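Local coordinates for regulatory protein cox (Enterobacteria phage P2, PDB 4LHF) that binds DNA and represses the Pc promoter, which controls the phage genes for the immunity repressor and the integrase, at residues P13-A18 with K23-V28. Residues are numbered along the deposited sequence; the frame is centred on the assembly and turned at random.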
loop_
_atom_site.group_PDB
_atom_site.type_symbol
_atom_site.label_atom_id
_atom_site.label_comp_id
_atom_site.label_asym_id
_atom_site.label_seq_id
_atom_site.Cartn_x
_atom_site.Cartn_y
_atom_site.Cartn_z
ATOM N N PRO A 13 5.205 5.780 8.140
ATOM C CA PRO A 13 6.334 4.848 8.200
ATOM C C PRO A 13 5.850 3.421 7.995
ATOM O O PRO A 13 4.764 3.078 8.459
ATOM C CB PRO A 13 6.862 5.037 9.621
ATOM C CG PRO A 13 6.494 6.434 9.965
ATOM C CD PRO A 13 5.157 6.658 9.321
ATOM N N TYR A 14 6.643 2.610 7.303
ATOM C CA TYR A 14 6.200 1.289 6.867
ATOM C C TYR A 14 5.849 0.348 8.020
ATOM O O TYR A 14 5.159 -0.653 7.823
ATOM C CB TYR A 14 7.240 0.645 5.943
ATOM C CG TYR A 14 8.446 0.076 6.653
ATOM C CD1 TYR A 14 8.579 -1.293 6.838
ATOM C CD2 TYR A 14 9.455 0.904 7.130
ATOM C CE1 TYR A 14 9.677 -1.823 7.477
ATOM C CE2 TYR A 14 10.561 0.381 7.775
ATOM C CZ TYR A 14 10.665 -0.984 7.946
ATOM O OH TYR A 14 11.760 -1.516 8.585
ATOM N N GLN A 15 6.316 0.676 9.221
ATOM C CA GLN A 15 5.996 -0.115 10.405
ATOM C C GLN A 15 4.537 0.079 10.814
ATOM O O GLN A 15 3.849 -0.878 11.172
ATOM C CB GLN A 15 6.913 0.257 11.569
ATOM C CG GLN A 15 8.395 0.138 11.261
ATOM C CD GLN A 15 8.998 1.449 10.795
ATOM O OE1 GLN A 15 8.382 2.197 10.037
ATOM N NE2 GLN A 15 10.209 1.737 11.258
ATOM N N GLU A 16 4.075 1.324 10.763
ATOM C CA GLU A 16 2.681 1.641 11.052
ATOM C C GLU A 16 1.770 1.012 10.004
ATOM O O GLU A 16 0.707 0.472 10.328
ATOM C CB GLU A 16 2.475 3.157 11.087
ATOM C CG GLU A 16 1.031 3.588 11.308
ATOM C CD GLU A 16 0.548 3.362 12.732
ATOM O OE1 GLU A 16 1.374 3.024 13.608
ATOM O OE2 GLU A 16 -0.667 3.524 12.974
ATOM N N PHE A 17 2.197 1.086 8.747
ATOM C CA PHE A 17 1.478 0.456 7.648
ATOM C C PHE A 17 1.411 -1.051 7.871
ATOM O O PHE A 17 0.414 -1.696 7.547
ATOM C CB PHE A 17 2.163 0.763 6.315
ATOM C CG PHE A 17 1.425 0.238 5.119
ATOM C CD1 PHE A 17 0.377 0.955 4.569
ATOM C CD2 PHE A 17 1.783 -0.968 4.539
ATOM C CE1 PHE A 17 -0.306 0.478 3.467
ATOM C CE2 PHE A 17 1.104 -1.451 3.437
ATOM C CZ PHE A 17 0.059 -0.727 2.901
ATOM N N ALA A 18 2.484 -1.601 8.431
ATOM C CA ALA A 18 2.529 -3.011 8.784
ATOM C C ALA A 18 1.500 -3.318 9.862
ATOM O O ALA A 18 0.814 -4.337 9.801
ATOM C CB ALA A 18 3.918 -3.393 9.260
ATOM N N LYS A 23 0.430 -7.312 9.102
ATOM C CA LYS A 23 1.652 -8.013 8.731
ATOM C C LYS A 23 2.800 -7.612 9.646
ATOM O O LYS A 23 2.739 -6.584 10.321
ATOM C CB LYS A 23 2.027 -7.728 7.278
ATOM C CG LYS A 23 1.138 -8.405 6.255
ATOM C CD LYS A 23 1.768 -8.344 4.875
ATOM C CE LYS A 23 0.885 -9.007 3.832
ATOM N NZ LYS A 23 0.558 -10.414 4.195
ATOM N N SER A 24 3.845 -8.430 9.667
ATOM C CA SER A 24 5.032 -8.111 10.442
ATOM C C SER A 24 5.848 -7.054 9.710
ATOM O O SER A 24 5.615 -6.778 8.534
ATOM C CB SER A 24 5.876 -9.364 10.686
ATOM O OG SER A 24 6.344 -9.915 9.467
ATOM N N THR A 25 6.802 -6.460 10.416
ATOM C CA THR A 25 7.650 -5.427 9.839
ATOM C C THR A 25 8.548 -6.001 8.747
ATOM O O THR A 25 8.694 -5.414 7.668
ATOM C CB THR A 25 8.508 -4.761 10.929
ATOM O OG1 THR A 25 7.653 -4.108 11.876
ATOM C CG2 THR A 25 9.455 -3.741 10.323
ATOM N N GLY A 26 9.135 -7.159 9.031
ATOM C CA GLY A 26 10.019 -7.821 8.090
ATOM C C GLY A 26 9.305 -8.180 6.804
ATOM O O GLY A 26 9.856 -8.020 5.714
ATOM N N ALA A 27 8.073 -8.663 6.935
ATOM C CA ALA A 27 7.250 -9.000 5.780
ATOM C C ALA A 27 7.062 -7.797 4.864
ATOM O O ALA A 27 7.203 -7.902 3.645
ATOM C CB ALA A 27 5.902 -9.528 6.230
ATOM N N VAL A 28 6.751 -6.653 5.462
ATOM C CA VAL A 28 6.512 -5.433 4.703
ATOM C C VAL A 28 7.791 -4.908 4.053
ATOM O O VAL A 28 7.764 -4.439 2.916
ATOM C CB VAL A 28 5.854 -4.345 5.581
ATOM C CG1 VAL A 28 5.753 -3.026 4.829
ATOM C CG2 VAL A 28 4.480 -4.802 6.026
#
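With chi1 at 77°, Tyr-14 holds its CG between the backbone N and the carbonyl carbon, which sends the ring across the flank of helix 25-34, where it meets Thr-25 and Val-28. Thr-25 turns its methyl to meet it: CG2 lies anti to the backbone N (chi1 -63° for OG1) and approaches the phenol obliquely, with Thr-25 CG2 3.4 Å from Tyr-14 CE1 and 3.6 Å from Tyr-14 OH. Val-28 CG1 sits at the ring edge, 3.9 Å from Tyr-14 CD1, and the two side chains run past one another in opposite directions. Within its own helix, Gln-15 places CG over one face of the phenol, toward the rim, and the same CG reaches Thr-25 CG2 at 4.1 Å. These residues join helices 14-21 and 25-34, the helix-turn-helix of this winged-helix-like fold, in which the antiparallel strands 39-42 and 54-58 follow the second helix. Nearer the turn, Ala-18 points its methyl toward residues 23-28: its CB is 3.6 Å from Val-28 CG2 and equally near Lys-23 O. The other valine methyl, CG1, also skirts the edge of the Phe-17 ring, whose further neighbours include Trp-62, edge-to-face, and Leu-37. The short connection is tied by a weak, bent bond from Lys-23 N to Ala-18 O, 3.1 Å long with an angle of 127° at the hydrogen. Ser-24, right before helix 25-34, is its N-cap, and its OG weakly accepts Ala-27 N at 3.3 Å.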